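Local coordinates for protein purine nucleoside phosphorylase (PDB 6B6K) that catalyses the phosphorolysis of purine nucleosides such as inosine and guanosine, releasing the free base and ribose 1-phosphate, at residues I115-G120 and M221-E226; G121-L126 and G215-G220; I138-L143 and V193-G198. All blocks are in the same frame, centred on the assembly; numbering follows the deposited sequence.

Contact 1. Residues I115-G120 and M221-E226; sequences ITNLAG and MSTVPE. With CVG (6-methylpyridazin-3-ol), chain I; DMS (dimethyl sulfoxide), chain H.
Strand 112-121 and the turn that starts helix 224-232 face each other across a buried pocket of the phosphorylase fold, here occupied by a dimethyl sulfoxide, probably from the crystallisation liquor, and, farther along, by 6-methylpyridazin-3-ol. The direct grip is a single hydrogen bond, Asn117 ND2 to Thr223 OG1, 2.9 Å long and bent to 142° at the hydrogen, with the hydroxyl tilted 25° from the amide plane. The two side chains cross nearly at right angles. Asn117 CG sits between its backbone N and carbonyl carbon (chi1 64°), which brings ND2 to Thr223 while OD1 goes to Ser241 OG. Thr223 OG1 donates to Ser222 OG, 3.1 Å away, so the threonine hydroxyl both accepts and donates and the chain of polar groups runs from strand to turn. Ser222 OG is modelled so close to the dimethyl sulfoxide oxygen that the details of that bond are doubtful; the same serine oxygen lies 3.6 Å from Asn117 CB. At Ile115 the contact turns to van der Waals packing: the CG2 methyl of Ile115 passes Thr223 OG1 at 3.9 Å and its CD1 reaches Glu226 CB. At Leu118 a water joins Leu118 O (2.9 Å) to Met221 N. The pyridazinol lies between the backbone of Ala119 and Gly120 and the side chain of Met221, whose CE is 3.7 Å from the ligand oxygen, a placing consistent with the purine nucleoside site of this family. Strand 236-246 flanks 115-120 through backbone bonds with Ile115 and Asn117, helix 259-283 packs on Thr116 and Leu118, Glu226 forms a salt bridge with Arg86, and Tyr194 of strand 189-196 bonds Ser222 N.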
ATOM      1  N   ILE A 115     -22.371   6.264  10.389  1.00 21.28           N
ATOM      2  CA  ILE A 115     -21.155   7.021  10.066  1.00 21.09           C
ATOM      3  C   ILE A 115     -21.425   8.047   8.967  1.00 22.26           C
ATOM      4  O   ILE A 115     -22.133   7.758   7.995  1.00 23.14           O
ATOM      5  CB  ILE A 115     -20.044   6.056   9.605  1.00 21.58           C
ATOM      6  CG1 ILE A 115     -19.800   4.966  10.635  1.00 22.83           C
ATOM      7  CG2 ILE A 115     -18.731   6.801   9.377  1.00 27.03           C
ATOM      8  CD1 ILE A 115     -18.829   3.847  10.165  1.00 28.45           C
ATOM      9  N   THR A 116     -20.874   9.269   9.131  1.00 21.72           N
ATOM     10  CA  THR A 116     -20.835  10.245   8.042  1.00 24.59           C
ATOM     11  C   THR A 116     -19.388  10.642   7.727  1.00 25.40           C
ATOM     12  O   THR A 116     -18.503  10.569   8.587  1.00 24.28           O
ATOM     13  CB  THR A 116     -21.693  11.492   8.328  1.00 22.25           C
ATOM     14  OG1 THR A 116     -21.215  12.190   9.491  1.00 24.61           O
ATOM     15  CG2 THR A 116     -23.166  11.118   8.530  1.00 26.33           C
ATOM     16  N   ASN A 117     -19.158  11.089   6.484  1.00 22.52           N
ATOM     17  CA  ASN A 117     -17.856  11.576   6.042  1.00 19.75           C
ATOM     18  C   ASN A 117     -18.030  12.613   4.930  1.00 22.27           C
ATOM     19  O   ASN A 117     -19.116  12.763   4.348  1.00 22.29           O
ATOM     20  CB  ASN A 117     -16.915  10.434   5.599  1.00 21.88           C
ATOM     21  CG  ASN A 117     -17.422   9.692   4.383  1.00 22.92           C
ATOM     22  OD1 ASN A 117     -17.586  10.264   3.318  1.00 24.00           O
ATOM     23  ND2 ASN A 117     -17.645   8.392   4.526  1.00 29.31           N
ATOM     24  N   LEU A 118     -16.939  13.340   4.647  1.00 20.48           N
ATOM     25  CA  LEU A 118     -16.841  14.211   3.480  1.00 20.18           C
ATOM     26  C   LEU A 118     -15.968  13.529   2.424  1.00 21.24           C
ATOM     27  O   LEU A 118     -14.908  12.964   2.739  1.00 23.40           O
ATOM     28  CB  LEU A 118     -16.247  15.570   3.859  1.00 24.48           C
ATOM     29  CG  LEU A 118     -17.246  16.533   4.520  1.00 31.33           C
ATOM     30  CD1 LEU A 118     -16.536  17.394   5.515  1.00 47.57           C
ATOM     31  CD2 LEU A 118     -17.890  17.366   3.452  1.00 30.63           C
ATOM     32  N   ALA A 119     -16.420  13.555   1.172  1.00 22.33           N
ATOM     33  CA  ALA A 119     -15.756  12.826   0.096  1.00 19.29           C
ATOM     34  C   ALA A 119     -15.791  13.605  -1.218  1.00 20.75           C
ATOM     35  O   ALA A 119     -16.614  14.515  -1.407  1.00 22.96           O
ATOM     36  CB  ALA A 119     -16.449  11.489  -0.146  1.00 23.28           C
ATOM     37  N   GLY A 120     -14.876  13.236  -2.123  1.00 18.92           N
ATOM     38  CA  GLY A 120     -14.895  13.736  -3.501  1.00 20.83           C
ATOM     39  C   GLY A 120     -15.749  12.879  -4.432  1.00 22.88           C
ATOM     40  O   GLY A 120     -15.775  11.649  -4.315  1.00 22.20           O
ATOM     41  N   MET A 221     -10.901   9.631   2.811  1.00 18.34           N
ATOM     42  CA  MET A 221      -9.740   9.247   3.613  1.00 16.54           C
ATOM     43  C   MET A 221     -10.112   8.618   4.960  1.00 18.74           C
ATOM     44  O   MET A 221      -9.275   8.588   5.880  1.00 19.20           O
ATOM     45  CB  MET A 221      -8.845  10.476   3.872  1.00 20.98           C
ATOM     46  CG  MET A 221      -8.359  11.214   2.667  1.00 20.46           C
ATOM     47  SD  MET A 221      -7.470  12.744   3.172  1.00 19.62           S
ATOM     48  CE  MET A 221      -7.392  13.566   1.591  1.00 23.92           C
ATOM     49  N   SER A 222     -11.345   8.157   5.123  1.00 18.88           N
ATOM     50  CA  SER A 222     -11.801   7.633   6.418  1.00 18.61           C
ATOM     51  C   SER A 222     -12.745   6.455   6.173  1.00 19.04           C
ATOM     52  O   SER A 222     -12.810   5.905   5.067  1.00 18.59           O
ATOM     53  CB  SER A 222     -12.495   8.743   7.233  1.00 23.42           C
ATOM     54  OG  SER A 222     -13.733   9.056   6.634  1.00 24.77           O
ATOM     55  N   THR A 223     -13.483   6.081   7.232  1.00 20.44           N
ATOM     56  CA  THR A 223     -14.651   5.200   7.188  1.00 19.35           C
ATOM     57  C   THR A 223     -14.333   3.714   7.023  1.00 18.66           C
ATOM     58  O   THR A 223     -14.788   2.881   7.827  1.00 19.01           O
ATOM     59  CB  THR A 223     -15.635   5.734   6.146  1.00 21.23           C
ATOM     60  OG1 THR A 223     -16.061   7.039   6.552  1.00 22.09           O
ATOM     61  CG2 THR A 223     -16.894   4.855   6.013  1.00 21.41           C
ATOM     62  N   VAL A 224     -13.586   3.342   5.983  1.00 17.54           N
ATOM     63  CA  VAL A 224     -13.345   1.915   5.731  1.00 17.35           C
ATOM     64  C   VAL A 224     -12.674   1.208   6.905  1.00 18.50           C
ATOM     65  O   VAL A 224     -13.084   0.083   7.235  1.00 17.87           O
ATOM     66  CB  VAL A 224     -12.623   1.740   4.378  1.00 17.48           C
ATOM     67  CG1 VAL A 224     -12.062   0.344   4.207  1.00 18.04           C
ATOM     68  CG2 VAL A 224     -13.541   2.123   3.215  1.00 18.48           C
ATOM     69  N   PRO A 225     -11.684   1.790   7.609  1.00 17.91           N
ATOM     70  CA  PRO A 225     -11.133   1.081   8.802  1.00 18.38           C
ATOM     71  C   PRO A 225     -12.165   0.757   9.876  1.00 16.51           C
ATOM     72  O   PRO A 225     -12.243  -0.399  10.355  1.00 17.96           O
ATOM     73  CB  PRO A 225     -10.027   2.022   9.298  1.00 19.47           C
ATOM     74  CG  PRO A 225      -9.593   2.789   8.002  1.00 17.70           C
ATOM     75  CD  PRO A 225     -10.917   3.027   7.305  1.00 17.50           C
ATOM     76  N   GLU A 226     -13.022   1.722  10.210  1.00 19.38           N
ATOM     77  CA  GLU A 226     -14.059   1.501  11.223  1.00 19.21           C
ATOM     78  C   GLU A 226     -15.115   0.507  10.739  1.00 19.42           C
ATOM     79  O   GLU A 226     -15.635  -0.293  11.538  1.00 20.00           O
ATOM     80  CB  GLU A 226     -14.746   2.826  11.590  1.00 24.20           C
ATOM     81  CG  GLU A 226     -13.885   3.944  12.038  1.00 30.79           C
ATOM     82  CD  GLU A 226     -13.570   4.875  10.884  1.00 32.68           C
ATOM     83  OE1 GLU A 226     -12.702   4.526  10.111  1.00 29.93           O
ATOM     84  OE2 GLU A 226     -14.233   5.935  10.719  1.00 40.93           O
TER
HETATM   85  C4  CVG I 308     -11.855  14.132   0.540  0.92 32.24           C
HETATM   86  C3  CVG I 308     -10.938  13.122   0.488  0.92 31.64           C
HETATM   87  C2  CVG I 308     -10.371  12.712  -0.791  0.92 33.05           C
HETATM   88  C1  CVG I 308     -12.213  14.823  -0.663  0.92 34.72           C
HETATM   89  O   CVG I 308      -9.414  11.685  -0.910  0.92 32.18           O
HETATM   90  N1  CVG I 308     -10.755  13.377  -1.947  0.92 34.74           N
HETATM   91  N   CVG I 308     -11.680  14.448  -1.898  0.92 34.71           N
HETATM   92  C   CVG I 308     -13.222  15.960  -0.579  0.92 36.29           C
HETATM   93  S   DMS H 307     -13.570  12.651   7.170  1.00 67.85           S
HETATM   94  O   DMS H 307     -14.067  11.421   6.501  1.00 72.15           O
HETATM   95  C1  DMS H 307     -14.850  13.885   7.119  1.00 23.87           C
HETATM   96  C2  DMS H 307     -13.817  12.563   8.949  1.00 55.72           C
HETATM   97  O   HOH W   1     -12.193  12.326   3.420  1.00 42.35           O

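Contact 2. Residues G121-L126 and G215-G220; sequences GINRKL and GCDVVG. With CVG (6-methylpyridazin-3-ol), chain I.
Asp217 O is where the loop 121-126 is fastened to the segment 215-220, because two successive backbone amides share this one oxygen. Ile122 N reaches it at 2.9 Å and Asn123 N at 3.1 Å, both from the same face of the carbonyl; the first stands 42° above its plane. Next to them Gly121 and Val218 form an antiparallel non-hydrogen-bonded pair. The tight, buried side has two aliphatic pairs: Ile122 CD1 meets Val219 CG1 at 4.0 Å, and Leu126 lies across Val218 at about a right angle, its CD1 3.7 Å from Val218 CG1. Separately, the Ile122 CG2 methyl rests against the backbone carbonyl of Cys216, 3.4 Å from its O. Helix 205-213 adds Leu212 against Ile122.

Toward solvent the contact thins to polar groups. The side chains of Asn123 and Asp217 lie alongside each other, pointing the same way. An almost straight bond of 3.0 Å runs from Asn123 ND2 to the anti side of Asp217 OD1; the oxygen lies in the amide plane, but the donor is tilted 28° from the carboxylate plane. Asp217 OD2 takes Val193 N. With CG trans to its own amide (chi1 -174°), Asn123 can also turn OD1 back to Lys125 N, 2.7 Å away. This Asx turn, within the type I turn from Asn123 to Leu126, follows strand 112-121, where Gly121 still pairs with strand 218-220, whose Val219 and Gly220 touch the ligand.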
ATOM      1  N   GLY A 121     -16.435  13.540  -5.372  1.00 21.68           N
ATOM      2  CA  GLY A 121     -17.253  12.844  -6.351  1.00 23.19           C
ATOM      3  C   GLY A 121     -16.444  12.404  -7.557  1.00 24.61           C
ATOM      4  O   GLY A 121     -15.686  13.190  -8.123  1.00 26.51           O
ATOM      5  N   ILE A 122     -16.619  11.140  -7.955  1.00 24.05           N
ATOM      6  CA  ILE A 122     -16.036  10.598  -9.171  1.00 24.61           C
ATOM      7  C   ILE A 122     -17.108  10.352 -10.242  1.00 26.38           C
ATOM      8  O   ILE A 122     -16.954  10.766 -11.386  1.00 28.92           O
ATOM      9  CB  ILE A 122     -15.234   9.305  -8.868  1.00 24.22           C
ATOM     10  CG1 ILE A 122     -14.141   9.525  -7.788  1.00 23.69           C
ATOM     11  CG2 ILE A 122     -14.651   8.730 -10.115  1.00 26.34           C
ATOM     12  CD1 ILE A 122     -13.001  10.450  -8.190  1.00 26.74           C
ATOM     13  N   ASN A 123     -18.190   9.656  -9.880  1.00 26.93           N
ATOM     14  CA  ASN A 123     -19.303   9.437 -10.802  1.00 29.72           C
ATOM     15  C   ASN A 123     -19.811  10.766 -11.346  1.00 29.31           C
ATOM     16  O   ASN A 123     -19.974  11.745 -10.607  1.00 31.04           O
ATOM     17  CB  ASN A 123     -20.425   8.713 -10.048  1.00 30.26           C
ATOM     18  CG  ASN A 123     -21.579   8.309 -10.949  1.00 35.51           C
ATOM     19  OD1 ASN A 123     -22.137   9.131 -11.670  1.00 42.73           O
ATOM     20  ND2 ASN A 123     -21.914   7.023 -10.937  1.00 43.88           N
ATOM     21  N   ARG A 124     -20.112  10.789 -12.648  1.00 34.70           N
ATOM     22  CA  ARG A 124     -20.464  12.054 -13.281  1.00 34.61           C
ATOM     23  C   ARG A 124     -21.832  12.583 -12.850  1.00 33.66           C
ATOM     24  O   ARG A 124     -22.101  13.770 -13.032  1.00 37.32           O
ATOM     25  CB  ARG A 124     -20.334  11.940 -14.804  1.00 59.33           C
ATOM     26  CG  ARG A 124     -18.868  11.859 -15.247  1.00 63.41           C
ATOM     27  CD  ARG A 124     -18.725  11.552 -16.725  1.00 66.76           C
ATOM     28  NE  ARG A 124     -17.333  11.596 -17.177  1.00 61.04           N
ATOM     29  CZ  ARG A 124     -16.648  12.718 -17.397  1.00 66.61           C
ATOM     30  NH1 ARG A 124     -17.208  13.911 -17.181  1.00 50.49           N
ATOM     31  NH2 ARG A 124     -15.390  12.646 -17.823  1.00 70.58           N
ATOM     32  N   LYS A 125     -22.685  11.764 -12.238  1.00 37.85           N
ATOM     33  CA  LYS A 125     -23.975  12.286 -11.789  1.00 41.32           C
ATOM     34  C   LYS A 125     -23.918  12.951 -10.412  1.00 42.22           C
ATOM     35  O   LYS A 125     -24.957  13.414  -9.928  1.00 40.77           O
ATOM     36  CB  LYS A 125     -25.046  11.188 -11.828  1.00 54.07           C
ATOM     37  CG  LYS A 125     -24.887  10.101 -10.792  1.00 63.52           C
ATOM     38  CD  LYS A 125     -25.561   8.804 -11.240  1.00 65.20           C
ATOM     39  CE  LYS A 125     -25.264   7.660 -10.273  1.00 60.17           C
ATOM     40  NZ  LYS A 125     -25.580   8.016  -8.861  1.00 55.07           N
ATOM     41  N   LEU A 126     -22.744  13.033  -9.779  1.00 32.44           N
ATOM     42  CA  LEU A 126     -22.602  13.578  -8.432  1.00 30.30           C
ATOM     43  C   LEU A 126     -22.139  15.037  -8.464  1.00 29.58           C
ATOM     44  O   LEU A 126     -21.201  15.382  -9.191  1.00 34.96           O
ATOM     45  CB  LEU A 126     -21.616  12.730  -7.629  1.00 29.37           C
ATOM     46  CG  LEU A 126     -22.076  11.283  -7.381  1.00 28.70           C
ATOM     47  CD1 LEU A 126     -21.009  10.551  -6.585  1.00 26.72           C
ATOM     48  CD2 LEU A 126     -23.416  11.210  -6.659  1.00 32.63           C
ATOM     49  N   GLY A 215     -14.382   1.888 -11.495  1.00 32.22           N
ATOM     50  CA  GLY A 215     -15.722   1.714 -10.971  1.00 35.24           C
ATOM     51  C   GLY A 215     -15.993   2.358  -9.628  1.00 40.83           C
ATOM     52  O   GLY A 215     -16.958   1.973  -8.958  1.00 33.45           O
ATOM     53  N   CYS A 216     -15.185   3.329  -9.213  1.00 28.27           N
ATOM     54  CA  CYS A 216     -15.444   4.055  -7.975  1.00 27.95           C
ATOM     55  C   CYS A 216     -16.424   5.204  -8.216  1.00 26.30           C
ATOM     56  O   CYS A 216     -16.379   5.886  -9.248  1.00 27.65           O
ATOM     57  CB  CYS A 216     -14.134   4.607  -7.405  1.00 26.37           C
ATOM     58  SG  CYS A 216     -12.897   3.351  -7.114  1.00 30.76           S
ATOM     59  N   ASP A 217     -17.301   5.441  -7.239  1.00 25.14           N
ATOM     60  CA  ASP A 217     -18.224   6.560  -7.319  1.00 24.36           C
ATOM     61  C   ASP A 217     -17.808   7.771  -6.484  1.00 24.66           C
ATOM     62  O   ASP A 217     -18.097   8.900  -6.882  1.00 23.28           O
ATOM     63  CB  ASP A 217     -19.642   6.120  -6.903  1.00 24.87           C
ATOM     64  CG  ASP A 217     -20.199   5.006  -7.810  1.00 26.48           C
ATOM     65  OD1 ASP A 217     -20.417   5.296  -9.006  1.00 41.25           O
ATOM     66  OD2 ASP A 217     -20.422   3.861  -7.333  1.00 26.51           O
ATOM     67  N   VAL A 218     -17.136   7.557  -5.346  1.00 20.04           N
ATOM     68  CA  VAL A 218     -16.677   8.618  -4.447  1.00 19.09           C
ATOM     69  C   VAL A 218     -15.324   8.177  -3.893  1.00 19.66           C
ATOM     70  O   VAL A 218     -14.971   7.000  -3.943  1.00 20.81           O
ATOM     71  CB  VAL A 218     -17.663   8.912  -3.285  1.00 21.79           C
ATOM     72  CG1 VAL A 218     -19.079   9.163  -3.811  1.00 24.86           C
ATOM     73  CG2 VAL A 218     -17.719   7.800  -2.287  1.00 30.10           C
ATOM     74  N   VAL A 219     -14.564   9.146  -3.356  1.00 20.36           N
ATOM     75  CA  VAL A 219     -13.239   8.897  -2.768  1.00 19.62           C
ATOM     76  C   VAL A 219     -13.085   9.696  -1.464  1.00 19.22           C
ATOM     77  O   VAL A 219     -13.435  10.880  -1.399  1.00 18.51           O
ATOM     78  CB  VAL A 219     -12.107   9.207  -3.773  1.00 19.21           C
ATOM     79  CG1 VAL A 219     -12.170  10.630  -4.286  1.00 22.71           C
ATOM     80  CG2 VAL A 219     -10.727   8.902  -3.163  1.00 20.11           C
ATOM     81  N   GLY A 220     -12.556   9.042  -0.417  1.00 18.02           N
ATOM     82  CA  GLY A 220     -12.297   9.738   0.840  1.00 19.58           C
ATOM     83  C   GLY A 220     -11.208   9.043   1.643  1.00 18.65           C
ATOM     84  O   GLY A 220     -10.685   7.989   1.247  1.00 18.11           O
TER
HETATM   85  C4  CVG I 308     -11.855  14.132   0.540  0.92 32.24           C
HETATM   86  C3  CVG I 308     -10.938  13.122   0.488  0.92 31.64           C
HETATM   87  C2  CVG I 308     -10.371  12.712  -0.791  0.92 33.05           C
HETATM   88  C1  CVG I 308     -12.213  14.823  -0.663  0.92 34.72           C
HETATM   89  O   CVG I 308      -9.414  11.685  -0.910  0.92 32.18           O
HETATM   90  N1  CVG I 308     -10.755  13.377  -1.947  0.92 34.74           N
HETATM   91  N   CVG I 308     -11.680  14.448  -1.898  0.92 34.71           N
HETATM   92  C   CVG I 308     -13.222  15.960  -0.579  0.92 36.29           C

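Contact 3. Residues I138-L143 and V193-G198; sequences INFPGL and VYAFNG. With CVG (6-methylpyridazin-3-ol), chain I.
Two neighbouring parallel strands of the central sheet, 131-139 and 189-196, meet here just where the first gives way to the short helix 140-143. Ile138 makes both backbone bonds: its N donates to Tyr194 O at 2.9 Å, and its O receives Phe196 N at 3.0 Å. Ile138 CG1 leans on Val193 CG1. On the sheet face opposite Ile138 and Ala195, the Phe196 ring takes Pro141 CG over its face, 4.0 Å from the centroid, a CH-pi contact. Asn139, its CG trans to the backbone N (chi1 -178°), runs beside that ring and puts OD1 at its edge, 3.5 Å from Phe196 CD2. The same oxygen caps the helix, with Gly142 N coming from above the amide plane. The Phe140 ring presents its edge to Phe196 O, with CD2 at 3.6 Å. The next residue, Asn197, donates from ND2 to the pyridazinol oxygen (3.0 Å, 171°) and also to Thr201 O, and neighbouring subunits cover Phe140 and Pro141. Phe196 O, buried without a partner in the model, is met by CH groups of Phe140 and Pro141; polar bonds hold the strands and the helix cap, while the helix start closes on Phe196 by CH contacts.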
ATOM      1  N   ILE A 138     -13.710   0.023  -2.247  1.00 18.09           N
ATOM      2  CA  ILE A 138     -12.426  -0.427  -2.788  1.00 18.51           C
ATOM      3  C   ILE A 138     -11.352   0.087  -1.831  1.00 18.60           C
ATOM      4  O   ILE A 138     -11.115   1.302  -1.719  1.00 19.54           O
ATOM      5  CB  ILE A 138     -12.192   0.032  -4.228  1.00 21.34           C
ATOM      6  CG1 ILE A 138     -13.199  -0.692  -5.140  1.00 25.20           C
ATOM      7  CG2 ILE A 138     -10.750  -0.293  -4.692  1.00 22.42           C
ATOM      8  CD1 ILE A 138     -13.275  -0.192  -6.539  1.00 39.39           C
ATOM      9  N   ASN A 139     -10.686  -0.848  -1.157  1.00 17.26           N
ATOM     10  CA  ASN A 139      -9.792  -0.569  -0.024  1.00 17.01           C
ATOM     11  C   ASN A 139      -8.338  -0.677  -0.483  1.00 17.72           C
ATOM     12  O   ASN A 139      -7.701  -1.719  -0.346  1.00 16.63           O
ATOM     13  CB  ASN A 139     -10.133  -1.593   1.054  1.00 17.58           C
ATOM     14  CG  ASN A 139      -9.335  -1.439   2.343  1.00 17.67           C
ATOM     15  OD1 ASN A 139      -8.590  -0.471   2.557  1.00 17.45           O
ATOM     16  ND2 ASN A 139      -9.470  -2.451   3.213  1.00 19.62           N
ATOM     17  N   PHE A 140      -7.781   0.430  -0.994  1.00 16.81           N
ATOM     18  CA  PHE A 140      -6.411   0.380  -1.497  1.00 14.53           C
ATOM     19  C   PHE A 140      -5.411   0.059  -0.397  1.00 15.63           C
ATOM     20  O   PHE A 140      -4.518  -0.776  -0.642  1.00 16.63           O
ATOM     21  CB  PHE A 140      -6.061   1.678  -2.249  1.00 20.48           C
ATOM     22  CG  PHE A 140      -6.800   1.825  -3.572  1.00 18.54           C
ATOM     23  CD1 PHE A 140      -6.426   1.069  -4.654  1.00 22.52           C
ATOM     24  CD2 PHE A 140      -7.862   2.696  -3.698  1.00 21.76           C
ATOM     25  CE1 PHE A 140      -7.100   1.169  -5.862  1.00 26.32           C
ATOM     26  CE2 PHE A 140      -8.552   2.799  -4.913  1.00 24.83           C
ATOM     27  CZ  PHE A 140      -8.163   2.042  -5.986  1.00 24.65           C
ATOM     28  N   PRO A 141      -5.522   0.619   0.816  1.00 14.92           N
ATOM     29  CA  PRO A 141      -4.626   0.162   1.896  1.00 16.59           C
ATOM     30  C   PRO A 141      -4.730  -1.331   2.167  1.00 17.45           C
ATOM     31  O   PRO A 141      -3.708  -2.001   2.372  1.00 17.28           O
ATOM     32  CB  PRO A 141      -5.026   1.046   3.098  1.00 16.08           C
ATOM     33  CG  PRO A 141      -5.596   2.323   2.439  1.00 15.45           C
ATOM     34  CD  PRO A 141      -6.334   1.783   1.216  1.00 15.02           C
ATOM     35  N   GLY A 142      -5.937  -1.894   2.172  1.00 15.10           N
ATOM     36  CA  GLY A 142      -6.068  -3.318   2.445  1.00 17.48           C
ATOM     37  C   GLY A 142      -5.439  -4.206   1.382  1.00 17.34           C
ATOM     38  O   GLY A 142      -4.760  -5.209   1.697  1.00 19.25           O
ATOM     39  N   LEU A 143      -5.666  -3.893   0.102  1.00 17.10           N
ATOM     40  CA  LEU A 143      -4.976  -4.647  -0.934  1.00 17.10           C
ATOM     41  C   LEU A 143      -3.462  -4.569  -0.745  1.00 15.87           C
ATOM     42  O   LEU A 143      -2.753  -5.532  -1.075  1.00 17.09           O
ATOM     43  CB  LEU A 143      -5.380  -4.151  -2.331  1.00 18.24           C
ATOM     44  CG  LEU A 143      -6.837  -4.422  -2.752  1.00 19.28           C
ATOM     45  CD1 LEU A 143      -7.166  -3.654  -4.012  1.00 23.10           C
ATOM     46  CD2 LEU A 143      -7.124  -5.906  -2.967  1.00 22.00           C
ATOM     47  N   VAL A 193     -20.134   3.279  -4.638  1.00 21.90           N
ATOM     48  CA  VAL A 193     -18.939   2.577  -4.153  1.00 19.85           C
ATOM     49  C   VAL A 193     -17.892   3.602  -3.704  1.00 21.83           C
ATOM     50  O   VAL A 193     -17.534   4.505  -4.475  1.00 22.57           O
ATOM     51  CB  VAL A 193     -18.357   1.679  -5.265  1.00 21.62           C
ATOM     52  CG1 VAL A 193     -16.993   1.068  -4.842  1.00 23.93           C
ATOM     53  CG2 VAL A 193     -19.364   0.585  -5.680  1.00 24.76           C
ATOM     54  N   TYR A 194     -17.355   3.416  -2.487  1.00 19.90           N
ATOM     55  CA  TYR A 194     -16.377   4.323  -1.868  1.00 19.83           C
ATOM     56  C   TYR A 194     -14.953   3.798  -2.013  1.00 18.86           C
ATOM     57  O   TYR A 194     -14.657   2.676  -1.586  1.00 20.31           O
ATOM     58  CB  TYR A 194     -16.712   4.463  -0.386  1.00 20.60           C
ATOM     59  CG  TYR A 194     -15.857   5.387   0.482  1.00 18.71           C
ATOM     60  CD1 TYR A 194     -16.302   6.660   0.802  1.00 19.94           C
ATOM     61  CD2 TYR A 194     -14.666   4.945   1.063  1.00 19.30           C
ATOM     62  CE1 TYR A 194     -15.565   7.500   1.627  1.00 18.26           C
ATOM     63  CE2 TYR A 194     -13.916   5.787   1.902  1.00 20.99           C
ATOM     64  CZ  TYR A 194     -14.379   7.055   2.187  1.00 18.72           C
ATOM     65  OH  TYR A 194     -13.637   7.864   3.016  1.00 20.65           O
ATOM     66  N   ALA A 195     -14.067   4.628  -2.583  1.00 19.48           N
ATOM     67  CA  ALA A 195     -12.634   4.324  -2.645  1.00 19.39           C
ATOM     68  C   ALA A 195     -11.954   4.947  -1.438  1.00 19.27           C
ATOM     69  O   ALA A 195     -12.088   6.151  -1.206  1.00 18.40           O
ATOM     70  CB  ALA A 195     -11.983   4.914  -3.892  1.00 20.63           C
ATOM     71  N   PHE A 196     -11.177   4.131  -0.708  1.00 17.50           N
ATOM     72  CA  PHE A 196     -10.377   4.604   0.432  1.00 16.55           C
ATOM     73  C   PHE A 196      -8.993   5.039  -0.083  1.00 16.50           C
ATOM     74  O   PHE A 196      -8.172   4.195  -0.466  1.00 17.78           O
ATOM     75  CB  PHE A 196     -10.286   3.493   1.477  1.00 16.87           C
ATOM     76  CG  PHE A 196      -9.502   3.844   2.738  1.00 16.84           C
ATOM     77  CD1 PHE A 196      -9.286   5.160   3.155  1.00 18.79           C
ATOM     78  CD2 PHE A 196      -8.997   2.815   3.540  1.00 17.32           C
ATOM     79  CE1 PHE A 196      -8.562   5.433   4.334  1.00 19.25           C
ATOM     80  CE2 PHE A 196      -8.274   3.091   4.689  1.00 16.31           C
ATOM     81  CZ  PHE A 196      -8.042   4.400   5.099  1.00 16.84           C
ATOM     82  N   ASN A 197      -8.758   6.372  -0.109  1.00 17.43           N
ATOM     83  CA  ASN A 197      -7.446   7.005  -0.321  1.00 16.52           C
ATOM     84  C   ASN A 197      -6.824   7.245   1.056  1.00 16.61           C
ATOM     85  O   ASN A 197      -7.368   8.006   1.861  1.00 17.62           O
ATOM     86  CB  ASN A 197      -7.651   8.342  -1.045  1.00 17.82           C
ATOM     87  CG  ASN A 197      -6.392   9.233  -1.072  1.00 19.34           C
ATOM     88  OD1 ASN A 197      -5.257   8.753  -1.027  1.00 20.13           O
ATOM     89  ND2 ASN A 197      -6.624  10.574  -1.120  1.00 20.83           N
ATOM     90  N   GLY A 198      -5.691   6.581   1.343  1.00 16.00           N
ATOM     91  CA  GLY A 198      -5.079   6.737   2.657  1.00 15.75           C
ATOM     92  C   GLY A 198      -4.840   8.190   3.062  1.00 17.00           C
ATOM     93  O   GLY A 198      -4.970   8.555   4.238  1.00 20.32           O
TER
HETATM   94  C4  CVG I 308     -11.855  14.132   0.540  0.92 32.24           C
HETATM   95  C3  CVG I 308     -10.938  13.122   0.488  0.92 31.64           C
HETATM   96  C2  CVG I 308     -10.371  12.712  -0.791  0.92 33.05           C
HETATM   97  C1  CVG I 308     -12.213  14.823  -0.663  0.92 34.72           C
HETATM   98  O   CVG I 308      -9.414  11.685  -0.910  0.92 32.18           O
HETATM   99  N1  CVG I 308     -10.755  13.377  -1.947  0.92 34.74           N
HETATM  100  N   CVG I 308     -11.680  14.448  -1.898  0.92 34.71           N
HETATM  101  C   CVG I 308     -13.222  15.960  -0.579  0.92 36.29           C

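Overall arrangement
All three contacts are buried, reach the same sheet and touch the pyridazinol, but they differ in chemistry. Contact 1, nearest the centre of the chain, relies on a chain of side-chain polar groups; contact 3, farther out and touched by both other subunits, combines regular parallel-strand bonding with aromatic packing; contact 2, farthest from the chain centre, holds a loop by two backbone bonds and one side-chain bond and has a solvent-facing edge. Strand 218-220 ties them together, pairing with 112-121 and with 189-196: Gly120 N lies 2.9 Å from Val219 O and Asn197 N equally far from Gly220 O. Contact 3 is nested within the loop closed by contact 2, itself nested within that of contact 1.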